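Local coordinates for uncharacterized protein lp_2219 (Lactobacillus plantarum, PDB 3HFQ) that is of unknown function but folds as a seven-bladed beta-propeller of the lactonase family, and may act on a sugar lactone as some relatives do, at residues L36-Y44 with C52-D60; L226-A234 with V256-F267. The protein carries 1 engineered substitution. One frame throughout, in Å; residues are numbered along the deposited sequence.

Interaction 1 (L36-Y44 with C52-D60); sequences LAATQNPTY and CLYSVDKED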
ATOM      1  N   LEU A  36     -13.802   1.124 -14.436  1.00 13.74           N
ATOM      2  CA  LEU A  36     -13.239  -0.038 -15.107  1.00 13.32           C
ATOM      3  C   LEU A  36     -14.000  -1.285 -14.665  1.00 14.65           C
ATOM      4  O   LEU A  36     -14.308  -2.157 -15.476  1.00 15.72           O
ATOM      5  CB  LEU A  36     -11.753  -0.193 -14.764  1.00 12.10           C
ATOM      6  CG  LEU A  36     -11.058  -1.456 -15.291  1.00 12.81           C
ATOM      7  CD1 LEU A  36     -11.049  -1.456 -16.814  1.00 10.80           C
ATOM      8  CD2 LEU A  36      -9.639  -1.514 -14.756  1.00 16.14           C
ATOM      9  N   ALA A  37     -14.312  -1.365 -13.377  1.00 17.15           N
ATOM     10  CA  ALA A  37     -15.032  -2.522 -12.858  1.00 16.86           C
ATOM     11  C   ALA A  37     -15.997  -2.168 -11.738  1.00 17.01           C
ATOM     12  O   ALA A  37     -15.610  -1.557 -10.738  1.00 14.56           O
ATOM     13  CB  ALA A  37     -14.042  -3.571 -12.370  1.00 17.88           C
ATOM     14  N   ALA A  38     -17.257  -2.554 -11.909  1.00 12.81           N
ATOM     15  CA  ALA A  38     -18.267  -2.303 -10.892  1.00 15.50           C
ATOM     16  C   ALA A  38     -18.073  -3.376  -9.827  1.00 15.66           C
ATOM     17  O   ALA A  38     -18.200  -4.569 -10.107  1.00 15.45           O
ATOM     18  CB  ALA A  38     -19.663  -2.397 -11.495  1.00 18.43           C
ATOM     19  N   THR A  39     -17.748  -2.947  -8.613  1.00 17.74           N
ATOM     20  CA  THR A  39     -17.517  -3.863  -7.503  1.00 16.30           C
ATOM     21  C   THR A  39     -17.607  -3.096  -6.179  1.00 17.83           C
ATOM     22  O   THR A  39     -17.606  -1.866  -6.170  1.00 16.24           O
ATOM     23  CB  THR A  39     -16.130  -4.548  -7.649  1.00 17.89           C
ATOM     24  OG1 THR A  39     -15.927  -5.474  -6.575  1.00 17.01           O
ATOM     25  CG2 THR A  39     -15.018  -3.508  -7.653  1.00 13.96           C
ATOM     26  N   GLN A  40     -17.695  -3.814  -5.062  1.00 14.94           N
ATOM     27  CA  GLN A  40     -17.817  -3.166  -3.759  1.00 13.74           C
ATOM     28  C   GLN A  40     -16.538  -3.111  -2.929  1.00 15.77           C
ATOM     29  O   GLN A  40     -15.843  -4.111  -2.776  1.00 14.22           O
ATOM     30  CB  GLN A  40     -18.918  -3.846  -2.937  1.00 20.83           C
ATOM     31  CG  GLN A  40     -20.327  -3.601  -3.460  1.00 31.02           C
ATOM     32  CD  GLN A  40     -20.713  -2.135  -3.415  1.00 37.62           C
ATOM     33  OE1 GLN A  40     -20.770  -1.528  -2.342  1.00 36.14           O
ATOM     34  NE2 GLN A  40     -20.977  -1.557  -4.581  1.00 39.71           N
ATOM     35  N   ASN A  41     -16.256  -1.923  -2.395  1.00 13.19           N
ATOM     36  CA  ASN A  41     -15.094  -1.655  -1.545  1.00 15.38           C
ATOM     37  C   ASN A  41     -13.739  -2.182  -2.015  1.00 14.30           C
ATOM     38  O   ASN A  41     -13.034  -2.866  -1.271  1.00 12.55           O
ATOM     39  CB  ASN A  41     -15.368  -2.151  -0.120  1.00 19.17           C
ATOM     40  CG  ASN A  41     -16.075  -1.111   0.745  1.00 28.59           C
ATOM     41  OD1 ASN A  41     -16.627  -0.124   0.247  1.00 22.19           O
ATOM     42  ND2 ASN A  41     -16.064  -1.337   2.053  1.00 32.62           N
ATOM     43  N   PRO A  42     -13.349  -1.864  -3.259  1.00 12.17           N
ATOM     44  CA  PRO A  42     -12.057  -2.327  -3.778  1.00 10.05           C
ATOM     45  C   PRO A  42     -10.989  -1.352  -3.284  1.00 12.57           C
ATOM     46  O   PRO A  42     -10.390  -0.619  -4.074  1.00 11.51           O
ATOM     47  CB  PRO A  42     -12.259  -2.255  -5.283  1.00  7.45           C
ATOM     48  CG  PRO A  42     -13.098  -1.002  -5.419  1.00  5.79           C
ATOM     49  CD  PRO A  42     -14.122  -1.169  -4.307  1.00  8.23           C
ATOM     50  N   THR A  43     -10.753  -1.363  -1.972  1.00  9.72           N
ATOM     51  CA  THR A  43      -9.807  -0.443  -1.334  1.00  9.27           C
ATOM     52  C   THR A  43      -8.323  -0.641  -1.617  1.00 13.42           C
ATOM     53  O   THR A  43      -7.515   0.226  -1.285  1.00 10.56           O
ATOM     54  CB  THR A  43     -10.022  -0.412   0.191  1.00 12.46           C
ATOM     55  OG1 THR A  43      -9.641  -1.669   0.757  1.00 11.81           O
ATOM     56  CG2 THR A  43     -11.489  -0.147   0.511  1.00 14.84           C
ATOM     57  N   TYR A  44      -7.948  -1.783  -2.185  1.00  9.57           N
ATOM     58  CA  TYR A  44      -6.555  -2.002  -2.551  1.00 12.38           C
ATOM     59  C   TYR A  44      -6.504  -2.892  -3.783  1.00 10.21           C
ATOM     60  O   TYR A  44      -7.348  -3.774  -3.956  1.00 12.42           O
ATOM     61  CB  TYR A  44      -5.733  -2.614  -1.413  1.00  9.98           C
ATOM     62  CG  TYR A  44      -4.317  -2.065  -1.398  1.00  9.51           C
ATOM     63  CD1 TYR A  44      -4.045  -0.809  -0.854  1.00 13.20           C
ATOM     64  CD2 TYR A  44      -3.264  -2.769  -1.979  1.00 10.31           C
ATOM     65  CE1 TYR A  44      -2.755  -0.262  -0.894  1.00 14.70           C
ATOM     66  CE2 TYR A  44      -1.971  -2.235  -2.026  1.00 11.01           C
ATOM     67  CZ  TYR A  44      -1.725  -0.984  -1.481  1.00 13.65           C
ATOM     68  OH  TYR A  44      -0.452  -0.459  -1.519  1.00 13.85           O
ATOM     69  N   CYS A  52      -3.620  -9.429 -14.957  1.00 12.86           N
ATOM     70  CA  CYS A  52      -4.776  -9.810 -14.168  1.00 11.24           C
ATOM     71  C   CYS A  52      -4.781  -8.841 -12.995  1.00 13.05           C
ATOM     72  O   CYS A  52      -3.723  -8.459 -12.490  1.00 14.56           O
ATOM     73  CB  CYS A  52      -4.668 -11.253 -13.677  1.00 15.22           C
ATOM     74  SG  CYS A  52      -5.179 -12.463 -14.930  1.00 19.21           S
ATOM     75  N   LEU A  53      -5.975  -8.431 -12.589  1.00 10.03           N
ATOM     76  CA  LEU A  53      -6.141  -7.496 -11.491  1.00 12.56           C
ATOM     77  C   LEU A  53      -6.781  -8.202 -10.305  1.00 12.98           C
ATOM     78  O   LEU A  53      -7.742  -8.953 -10.463  1.00 11.39           O
ATOM     79  CB  LEU A  53      -7.030  -6.332 -11.941  1.00 12.85           C
ATOM     80  CG  LEU A  53      -7.481  -5.299 -10.905  1.00 16.56           C
ATOM     81  CD1 LEU A  53      -6.280  -4.554 -10.338  1.00 15.34           C
ATOM     82  CD2 LEU A  53      -8.441  -4.327 -11.574  1.00 17.24           C
ATOM     83  N   TYR A  54      -6.236  -7.963  -9.120  1.00 11.19           N
ATOM     84  CA  TYR A  54      -6.754  -8.564  -7.902  1.00 11.18           C
ATOM     85  C   TYR A  54      -7.152  -7.415  -6.988  1.00 12.18           C
ATOM     86  O   TYR A  54      -6.358  -6.522  -6.717  1.00 12.11           O
ATOM     87  CB  TYR A  54      -5.682  -9.461  -7.277  1.00  6.47           C
ATOM     88  CG  TYR A  54      -5.303 -10.604  -8.201  1.00 11.54           C
ATOM     89  CD1 TYR A  54      -6.179 -11.668  -8.414  1.00 12.54           C
ATOM     90  CD2 TYR A  54      -4.123 -10.565  -8.945  1.00  7.50           C
ATOM     91  CE1 TYR A  54      -5.893 -12.668  -9.343  1.00 11.23           C
ATOM     92  CE2 TYR A  54      -3.827 -11.566  -9.885  1.00 10.49           C
ATOM     93  CZ  TYR A  54      -4.724 -12.608 -10.081  1.00 11.09           C
ATOM     94  OH  TYR A  54      -4.464 -13.584 -11.022  1.00 14.10           O
ATOM     95  N   SER A  55      -8.399  -7.434  -6.529  1.00 10.98           N
ATOM     96  CA  SER A  55      -8.900  -6.355  -5.696  1.00 11.93           C
ATOM     97  C   SER A  55      -9.617  -6.793  -4.438  1.00 12.20           C
ATOM     98  O   SER A  55     -10.224  -7.862  -4.389  1.00  9.05           O
ATOM     99  CB  SER A  55      -9.865  -5.493  -6.513  1.00 12.95           C
ATOM    100  OG  SER A  55     -10.971  -6.276  -6.948  1.00 12.53           O
ATOM    101  N   VAL A  56      -9.539  -5.944  -3.420  1.00 10.10           N
ATOM    102  CA  VAL A  56     -10.231  -6.190  -2.166  1.00  9.72           C
ATOM    103  C   VAL A  56     -11.683  -6.259  -2.615  1.00 11.09           C
ATOM    104  O   VAL A  56     -12.087  -5.516  -3.514  1.00 11.04           O
ATOM    105  CB  VAL A  56     -10.029  -5.014  -1.198  1.00 11.27           C
ATOM    106  CG1 VAL A  56     -10.966  -5.145   0.000  1.00  6.46           C
ATOM    107  CG2 VAL A  56      -8.576  -4.988  -0.735  1.00 13.78           C
ATOM    108  N   ASP A  57     -12.469  -7.134  -2.000  1.00 10.08           N
ATOM    109  CA  ASP A  57     -13.845  -7.293  -2.429  1.00 10.03           C
ATOM    110  C   ASP A  57     -14.824  -7.560  -1.291  1.00 15.18           C
ATOM    111  O   ASP A  57     -14.518  -8.286  -0.346  1.00 15.74           O
ATOM    112  CB  ASP A  57     -13.881  -8.425  -3.465  1.00 13.47           C
ATOM    113  CG  ASP A  57     -15.276  -8.760  -3.933  1.00 24.86           C
ATOM    114  OD1 ASP A  57     -16.084  -7.831  -4.141  1.00 27.76           O
ATOM    115  OD2 ASP A  57     -15.554  -9.964  -4.113  1.00 26.91           O
ATOM    116  N   LYS A  58     -15.999  -6.945  -1.383  1.00 17.18           N
ATOM    117  CA  LYS A  58     -17.039  -7.131  -0.385  1.00 19.11           C
ATOM    118  C   LYS A  58     -18.273  -7.662  -1.082  1.00 20.12           C
ATOM    119  O   LYS A  58     -18.775  -7.063  -2.034  1.00 15.45           O
ATOM    120  CB  LYS A  58     -17.376  -5.814   0.318  1.00 23.89           C
ATOM    121  CG  LYS A  58     -18.425  -5.949   1.422  1.00 22.74           C
ATOM    122  CD  LYS A  58     -18.577  -4.650   2.209  1.00 29.09           C
ATOM    123  CE  LYS A  58     -19.504  -4.824   3.408  1.00 36.85           C
ATOM    124  NZ  LYS A  58     -19.605  -3.584   4.229  1.00 44.70           N
ATOM    125  N   GLU A  59     -18.753  -8.798  -0.609  1.00 22.80           N
ATOM    126  CA  GLU A  59     -19.930  -9.412  -1.182  1.00 26.59           C
ATOM    127  C   GLU A  59     -20.843  -9.646   0.017  1.00 32.87           C
ATOM    128  O   GLU A  59     -20.796 -10.697   0.656  1.00 31.53           O
ATOM    129  CB  GLU A  59     -19.521 -10.722  -1.875  1.00 22.98           C
ATOM    130  CG  GLU A  59     -18.413 -10.585  -2.957  1.00 45.39           C
ATOM    131  CD  GLU A  59     -18.947 -10.204  -4.337  1.00 53.71           C
ATOM    132  OE1 GLU A  59     -20.168 -10.349  -4.556  1.00 56.09           O
ATOM    133  OE2 GLU A  59     -18.150  -9.782  -5.211  1.00 55.55           O
ATOM    134  N   ASP A  60     -21.639  -8.627   0.339  1.00 34.09           N
ATOM    135  CA  ASP A  60     -22.573  -8.667   1.463  1.00 35.12           C
ATOM    136  C   ASP A  60     -21.831  -8.759   2.786  1.00 32.43           C
ATOM    137  O   ASP A  60     -20.972  -7.926   3.101  1.00 32.88           O
ATOM    138  CB  ASP A  60     -23.510  -9.851   1.325  1.00 36.47           C
TER
HETATM  139  O   HOH W   1     -13.362  -5.952  -5.844  1.00 14.39           O
HETATM  140  O   HOH W   2     -17.418  -7.744  -7.482  1.00 27.14           O
HETATM  141  O   HOH W   3     -18.275  -6.608  -4.950  1.00 24.30           O
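Val56 N donates to Tyr44 O over 3.1 Å, almost straight at 162°, and Lys58 N reaches Gln40 O from above the carbonyl plane. These two backbone bonds fasten a blade-to-blade crossing of the beta-propeller, residues 36-44, to strand 52-59 of the next blade. Between them the crossing kinks in an inverse gamma turn centred on Pro42, a residue whose ring already restrains phi as that turn needs; Pro42 CA gives a C-H...O contact of 3.2 Å to Val56 O. The same carbonyl accepts a proton from a water that also binds the hydroxyls of Thr39 and Ser55, small polar residues that fit beside it; Ser55 OG is further engaged by Trp68. A second water ties Thr39 OG1 to Glu59 OE2.

Branched Val56 suits its place against residues 41-44, with a methyl for each part of them. Its CG1, anti to the backbone N (chi1 169°), lies 3.3 Å from Asn41 O, while Val56 CG2 lies 3.8 Å from Tyr44 CB. Replacing Val56 by alanine removes both methyls, which is likely to leave a gap beside Asn41 O and Thr43 OG1 and to strip Tyr44 CB of its apolar neighbour. Asn41 lies side by side with the extended chain of Lys58, its ND2 against Lys58 CD, while Thr11 N holds its OD1. Toward the other end of the contact the leucines meet methyl to methyl, Leu36 CD2 4.4 Å from Leu53 CD2.

Interaction 2 (L226-A234 with V256-F267); sequences LGIVKTIPA and VSNRGYNTLAVF. With PO4 (phosphate ion), chain C.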
ATOM      1  N   LEU A 226      17.069   0.772  13.182  1.00 13.16           N
ATOM      2  CA  LEU A 226      18.198   1.702  13.126  1.00 20.08           C
ATOM      3  C   LEU A 226      17.934   3.087  13.709  1.00 30.89           C
ATOM      4  O   LEU A 226      18.751   3.620  14.463  1.00 34.90           O
ATOM      5  CB  LEU A 226      18.665   1.855  11.677  1.00 22.40           C
ATOM      6  CG  LEU A 226      19.712   0.882  11.130  1.00 27.03           C
ATOM      7  CD1 LEU A 226      19.728  -0.423  11.918  1.00 25.89           C
ATOM      8  CD2 LEU A 226      19.422   0.648   9.660  1.00 20.78           C
ATOM      9  N   GLY A 227      16.800   3.674  13.345  1.00 26.61           N
ATOM     10  CA  GLY A 227      16.455   4.997  13.835  1.00 27.53           C
ATOM     11  C   GLY A 227      15.005   5.319  13.530  1.00 23.94           C
ATOM     12  O   GLY A 227      14.339   4.567  12.819  1.00 22.33           O
ATOM     13  N   ILE A 228      14.512   6.431  14.067  1.00 16.16           N
ATOM     14  CA  ILE A 228      13.127   6.839  13.850  1.00 15.87           C
ATOM     15  C   ILE A 228      13.025   8.346  13.610  1.00 17.32           C
ATOM     16  O   ILE A 228      13.725   9.133  14.249  1.00 15.90           O
ATOM     17  CB  ILE A 228      12.243   6.473  15.072  1.00 24.06           C
ATOM     18  CG1 ILE A 228      12.235   4.954  15.276  1.00 28.13           C
ATOM     19  CG2 ILE A 228      10.824   6.988  14.871  1.00 19.96           C
ATOM     20  CD1 ILE A 228      11.351   4.490  16.421  1.00 29.81           C
ATOM     21  N   VAL A 229      12.162   8.739  12.678  1.00 13.68           N
ATOM     22  CA  VAL A 229      11.952  10.153  12.368  1.00 13.46           C
ATOM     23  C   VAL A 229      10.455  10.436  12.350  1.00 13.58           C
ATOM     24  O   VAL A 229       9.658   9.519  12.158  1.00 12.80           O
ATOM     25  CB  VAL A 229      12.546  10.539  10.986  1.00 13.16           C
ATOM     26  CG1 VAL A 229      14.067  10.432  11.022  1.00 16.27           C
ATOM     27  CG2 VAL A 229      11.979   9.636   9.895  1.00 13.67           C
ATOM     28  N   LYS A 230      10.072  11.695  12.559  1.00 15.67           N
ATOM     29  CA  LYS A 230       8.655  12.067  12.544  1.00 19.89           C
ATOM     30  C   LYS A 230       8.241  12.412  11.120  1.00 15.10           C
ATOM     31  O   LYS A 230       9.062  12.860  10.323  1.00 14.10           O
ATOM     32  CB  LYS A 230       8.394  13.261  13.474  1.00 24.37           C
ATOM     33  CG  LYS A 230       8.722  12.975  14.937  1.00 26.45           C
ATOM     34  CD  LYS A 230       8.375  14.142  15.862  1.00 38.27           C
ATOM     35  CE  LYS A 230       6.880  14.228  16.144  1.00 48.10           C
ATOM     36  NZ  LYS A 230       6.569  15.263  17.177  1.00 54.02           N
ATOM     37  N   THR A 231       6.966  12.206  10.799  1.00 13.42           N
ATOM     38  CA  THR A 231       6.482  12.487   9.453  1.00 11.80           C
ATOM     39  C   THR A 231       5.711  13.802   9.366  1.00 13.96           C
ATOM     40  O   THR A 231       5.259  14.187   8.290  1.00 14.25           O
ATOM     41  CB  THR A 231       5.582  11.344   8.929  1.00 10.28           C
ATOM     42  OG1 THR A 231       4.372  11.289   9.694  1.00 11.94           O
ATOM     43  CG2 THR A 231       6.306  10.003   9.048  1.00 13.52           C
ATOM     44  N   ILE A 232       5.577  14.482  10.503  1.00 10.66           N
ATOM     45  CA  ILE A 232       4.870  15.765  10.574  1.00 10.65           C
ATOM     46  C   ILE A 232       5.587  16.695  11.555  1.00 13.44           C
ATOM     47  O   ILE A 232       6.463  16.259  12.304  1.00 13.84           O
ATOM     48  CB  ILE A 232       3.410  15.590  11.057  1.00 12.63           C
ATOM     49  CG1 ILE A 232       3.389  14.837  12.390  1.00 17.66           C
ATOM     50  CG2 ILE A 232       2.592  14.867  10.004  1.00 13.69           C
ATOM     51  CD1 ILE A 232       2.016  14.768  13.035  1.00 18.91           C
ATOM     52  N   PRO A 233       5.226  17.990  11.557  1.00 14.41           N
ATOM     53  CA  PRO A 233       5.863  18.948  12.468  1.00 18.06           C
ATOM     54  C   PRO A 233       5.761  18.504  13.921  1.00 17.94           C
ATOM     55  O   PRO A 233       4.780  17.875  14.325  1.00 16.19           O
ATOM     56  CB  PRO A 233       5.094  20.238  12.200  1.00 17.14           C
ATOM     57  CG  PRO A 233       4.777  20.126  10.745  1.00 21.04           C
ATOM     58  CD  PRO A 233       4.307  18.686  10.639  1.00 15.90           C
ATOM     59  N   ALA A 234       6.777  18.842  14.703  1.00 21.59           N
ATOM     60  CA  ALA A 234       6.812  18.468  16.109  1.00 28.48           C
ATOM     61  C   ALA A 234       5.667  19.085  16.910  1.00 28.34           C
ATOM     62  O   ALA A 234       5.229  18.515  17.908  1.00 29.96           O
ATOM     63  CB  ALA A 234       8.151  18.870  16.716  1.00 25.78           C
ATOM     64  N   VAL A 256       6.070   9.580   2.130  1.00  7.67           N
ATOM     65  CA  VAL A 256       5.021   9.047   2.996  1.00  7.43           C
ATOM     66  C   VAL A 256       3.838  10.014   3.009  1.00 12.33           C
ATOM     67  O   VAL A 256       4.025  11.229   2.937  1.00 12.84           O
ATOM     68  CB  VAL A 256       5.536   8.819   4.447  1.00 11.83           C
ATOM     69  CG1 VAL A 256       5.908  10.140   5.098  1.00 11.44           C
ATOM     70  CG2 VAL A 256       4.478   8.096   5.268  1.00 13.21           C
ATOM     71  N   SER A 257       2.619   9.480   3.064  1.00  9.12           N
ATOM     72  CA  SER A 257       1.440  10.337   3.092  1.00  7.65           C
ATOM     73  C   SER A 257       0.898  10.466   4.513  1.00 15.75           C
ATOM     74  O   SER A 257       0.954   9.521   5.306  1.00 11.25           O
ATOM     75  CB  SER A 257       0.352   9.796   2.151  1.00  8.40           C
ATOM     76  OG  SER A 257      -0.084   8.505   2.540  1.00 12.66           O
ATOM     77  N   ASN A 258       0.380  11.650   4.825  1.00 12.92           N
ATOM     78  CA  ASN A 258      -0.164  11.946   6.144  1.00 11.60           C
ATOM     79  C   ASN A 258      -1.652  12.279   6.075  1.00 13.17           C
ATOM     80  O   ASN A 258      -2.047  13.219   5.384  1.00 10.53           O
ATOM     81  CB  ASN A 258       0.580  13.138   6.763  1.00 10.39           C
ATOM     82  CG  ASN A 258       2.031  12.824   7.085  1.00  9.58           C
ATOM     83  OD1 ASN A 258       2.953  13.401   6.502  1.00 19.45           O
ATOM     84  ND2 ASN A 258       2.241  11.909   8.015  1.00  7.95           N
ATOM     85  N   ARG A 259      -2.469  11.509   6.788  1.00  9.90           N
ATOM     86  CA  ARG A 259      -3.911  11.749   6.830  1.00 11.26           C
ATOM     87  C   ARG A 259      -4.215  12.598   8.057  1.00 12.48           C
ATOM     88  O   ARG A 259      -4.117  12.130   9.193  1.00 13.82           O
ATOM     89  CB  ARG A 259      -4.669  10.431   6.920  1.00 11.15           C
ATOM     90  CG  ARG A 259      -4.598   9.590   5.665  1.00 11.16           C
ATOM     91  CD  ARG A 259      -5.177   8.214   5.928  1.00 13.50           C
ATOM     92  NE  ARG A 259      -4.323   7.443   6.830  1.00 14.74           N
ATOM     93  CZ  ARG A 259      -4.551   6.182   7.180  1.00 17.14           C
ATOM     94  NH1 ARG A 259      -5.615   5.547   6.706  1.00 12.38           N
ATOM     95  NH2 ARG A 259      -3.703   5.548   7.985  1.00 15.76           N
ATOM     96  N   GLY A 260      -4.595  13.845   7.816  1.00  8.78           N
ATOM     97  CA  GLY A 260      -4.877  14.773   8.899  1.00 13.94           C
ATOM     98  C   GLY A 260      -4.101  16.033   8.566  1.00 15.82           C
ATOM     99  O   GLY A 260      -4.687  17.082   8.308  1.00 15.07           O
ATOM    100  N   TYR A 261      -2.776  15.930   8.565  1.00 13.61           N
ATOM    101  CA  TYR A 261      -1.939  17.071   8.213  1.00 13.63           C
ATOM    102  C   TYR A 261      -2.056  17.204   6.694  1.00 14.00           C
ATOM    103  O   TYR A 261      -1.735  18.240   6.109  1.00 10.84           O
ATOM    104  CB  TYR A 261      -0.481  16.819   8.622  1.00 11.38           C
ATOM    105  CG  TYR A 261       0.394  18.051   8.544  1.00 11.28           C
ATOM    106  CD1 TYR A 261       0.071  19.202   9.263  1.00 13.42           C
ATOM    107  CD2 TYR A 261       1.536  18.073   7.746  1.00 14.47           C
ATOM    108  CE1 TYR A 261       0.862  20.346   9.183  1.00 17.99           C
ATOM    109  CE2 TYR A 261       2.331  19.209   7.659  1.00 18.97           C
ATOM    110  CZ  TYR A 261       1.989  20.341   8.382  1.00 18.97           C
ATOM    111  OH  TYR A 261       2.774  21.465   8.297  1.00 19.91           O
ATOM    112  N   ASN A 262      -2.525  16.124   6.074  1.00 12.20           N
ATOM    113  CA  ASN A 262      -2.752  16.046   4.634  1.00 13.89           C
ATOM    114  C   ASN A 262      -1.610  16.505   3.734  1.00 13.64           C
ATOM    115  O   ASN A 262      -1.751  17.456   2.957  1.00 10.26           O
ATOM    116  CB  ASN A 262      -4.036  16.806   4.270  1.00  8.65           C
ATOM    117  CG  ASN A 262      -5.259  16.247   4.973  1.00 12.57           C
ATOM    118  OD1 ASN A 262      -5.339  15.047   5.246  1.00 10.60           O
ATOM    119  ND2 ASN A 262      -6.229  17.112   5.256  1.00 11.23           N
ATOM    120  N   THR A 263      -0.483  15.809   3.822  1.00 11.86           N
ATOM    121  CA  THR A 263       0.677  16.136   3.001  1.00 10.95           C
ATOM    122  C   THR A 263       1.417  14.873   2.614  1.00 11.51           C
ATOM    123  O   THR A 263       1.095  13.774   3.061  1.00  9.00           O
ATOM    124  CB  THR A 263       1.720  16.961   3.774  1.00 10.96           C
ATOM    125  OG1 THR A 263       2.236  16.156   4.843  1.00 11.37           O
ATOM    126  CG2 THR A 263       1.114  18.230   4.344  1.00  8.33           C
ATOM    127  N   LEU A 264       2.414  15.059   1.760  1.00 11.48           N
ATOM    128  CA  LEU A 264       3.312  13.990   1.379  1.00  9.36           C
ATOM    129  C   LEU A 264       4.599  14.552   1.958  1.00  8.69           C
ATOM    130  O   LEU A 264       4.931  15.715   1.714  1.00 12.63           O
ATOM    131  CB  LEU A 264       3.449  13.849  -0.139  1.00 11.63           C
ATOM    132  CG  LEU A 264       2.275  13.298  -0.954  1.00 13.67           C
ATOM    133  CD1 LEU A 264       2.781  12.923  -2.343  1.00 18.76           C
ATOM    134  CD2 LEU A 264       1.680  12.073  -0.267  1.00 13.37           C
ATOM    135  N   ALA A 265       5.296  13.760   2.764  1.00 11.32           N
ATOM    136  CA  ALA A 265       6.553  14.212   3.346  1.00 13.60           C
ATOM    137  C   ALA A 265       7.651  13.510   2.562  1.00 13.56           C
ATOM    138  O   ALA A 265       7.591  12.302   2.345  1.00 12.43           O
ATOM    139  CB  ALA A 265       6.625  13.835   4.820  1.00 13.95           C
ATOM    140  N   VAL A 266       8.645  14.274   2.131  1.00 11.95           N
ATOM    141  CA  VAL A 266       9.742  13.730   1.347  1.00  8.53           C
ATOM    142  C   VAL A 266      11.020  13.668   2.168  1.00 11.06           C
ATOM    143  O   VAL A 266      11.406  14.651   2.815  1.00 11.63           O
ATOM    144  CB  VAL A 266      10.007  14.600   0.105  1.00 10.18           C
ATOM    145  CG1 VAL A 266      11.010  13.916  -0.804  1.00 11.08           C
ATOM    146  CG2 VAL A 266       8.696  14.872  -0.627  1.00 11.51           C
ATOM    147  N   PHE A 267      11.677  12.514   2.131  1.00 10.69           N
ATOM    148  CA  PHE A 267      12.920  12.309   2.867  1.00 13.47           C
ATOM    149  C   PHE A 267      14.046  11.881   1.943  1.00 13.62           C
ATOM    150  O   PHE A 267      13.838  11.099   1.013  1.00 13.66           O
ATOM    151  CB  PHE A 267      12.766  11.213   3.929  1.00 11.81           C
ATOM    152  CG  PHE A 267      11.778  11.530   5.009  1.00 15.79           C
ATOM    153  CD1 PHE A 267      10.412  11.366   4.794  1.00 14.58           C
ATOM    154  CD2 PHE A 267      12.217  11.968   6.256  1.00 15.24           C
ATOM    155  CE1 PHE A 267       9.497  11.631   5.803  1.00 11.86           C
ATOM    156  CE2 PHE A 267      11.310  12.236   7.275  1.00 17.51           C
ATOM    157  CZ  PHE A 267       9.946  12.066   7.050  1.00 15.66           C
TER
HETATM  158  P   PO4 C 402      -6.139   2.259   8.401  1.00 18.55           P
HETATM  159  O1  PO4 C 402      -7.234   3.266   8.919  1.00 21.26           O
HETATM  160  O2  PO4 C 402      -5.154   3.005   7.425  1.00 16.27           O
HETATM  161  O3  PO4 C 402      -5.332   1.676   9.625  1.00 26.00           O
HETATM  162  O4  PO4 C 402      -6.836   1.076   7.624  1.00 24.62           O
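Pro233 rests on the face of the Tyr261 ring, a CH-pi contact in which Pro233 CD stands 3.8 Å from the ring centroid and 22° off its normal. It joins neighbouring blades of the beta-propeller: residues 226-234 run from an outermost strand into the crossing, and Tyr261 sits in the hairpin turn linking strands 253-259 and 263-269 of the next blade. A proline presents a rigid, slightly acidic set of C-H groups, which suits an aromatic face; with CG anti to the backbone N (chi1 -169°), the Tyr261 ring swings over to meet it. Ile232 CG2 adds an apolar touch on Tyr261 CB at 3.9 Å, and Tyr236 meets the ring edge-to-face.

The turn itself is tightly specified. Asn262 and Thr263 form a G1 bulge opposite Asn258, and Gly260 N donates to Asn262 OD1 at 2.9 Å. At Gly260 a beta carbon would run into the preceding carbonyl oxygen, which leaves glycine as the natural residue at these backbone angles. Just before it, Arg259 turns to a phosphate ion, probably from the crystallisation liquor: Arg259 NH1 and NH2 both donate to phosphate O2, at 2.7 and 3.0 Å. Glu206 pairs with the same guanidinium, and His144 NE2 and Arg190 NE also bond to the anion.

Deeper along the crossing, Thr231 CG2 packs against Val256 CG1, and compact Ala265 lets its CB approach Thr231 O. Beyond them the Phe267 ring packs against the end of strand 226-230 and Thr231: Val229 CG2 approaches it obliquely, and Lys230 O lies in the ring plane at the edge, 3.5 Å from Phe267 CZ.

Overall arrangement
From the N terminus, the chain first passes through the blade that it shares with the final strand, 334-339, and then crosses from the outermost strand of that blade to the first strand of the next. Interaction 1 comes at this step and closes a short loop around strand 45-47, tying strand 29-38 and its crossing to the second strand of the new blade. The chain then finishes that blade and builds three more, the last ending in strand 222-230, where interaction 2 begins; there the crossing meets two middle strands of the following blade, closing a longer loop that holds strand 241-247. The two loops are in series, neither nested nor crossed. Their centres lie 29 Å apart, on opposite sides of the chain's centre, each at one blade-to-blade junction.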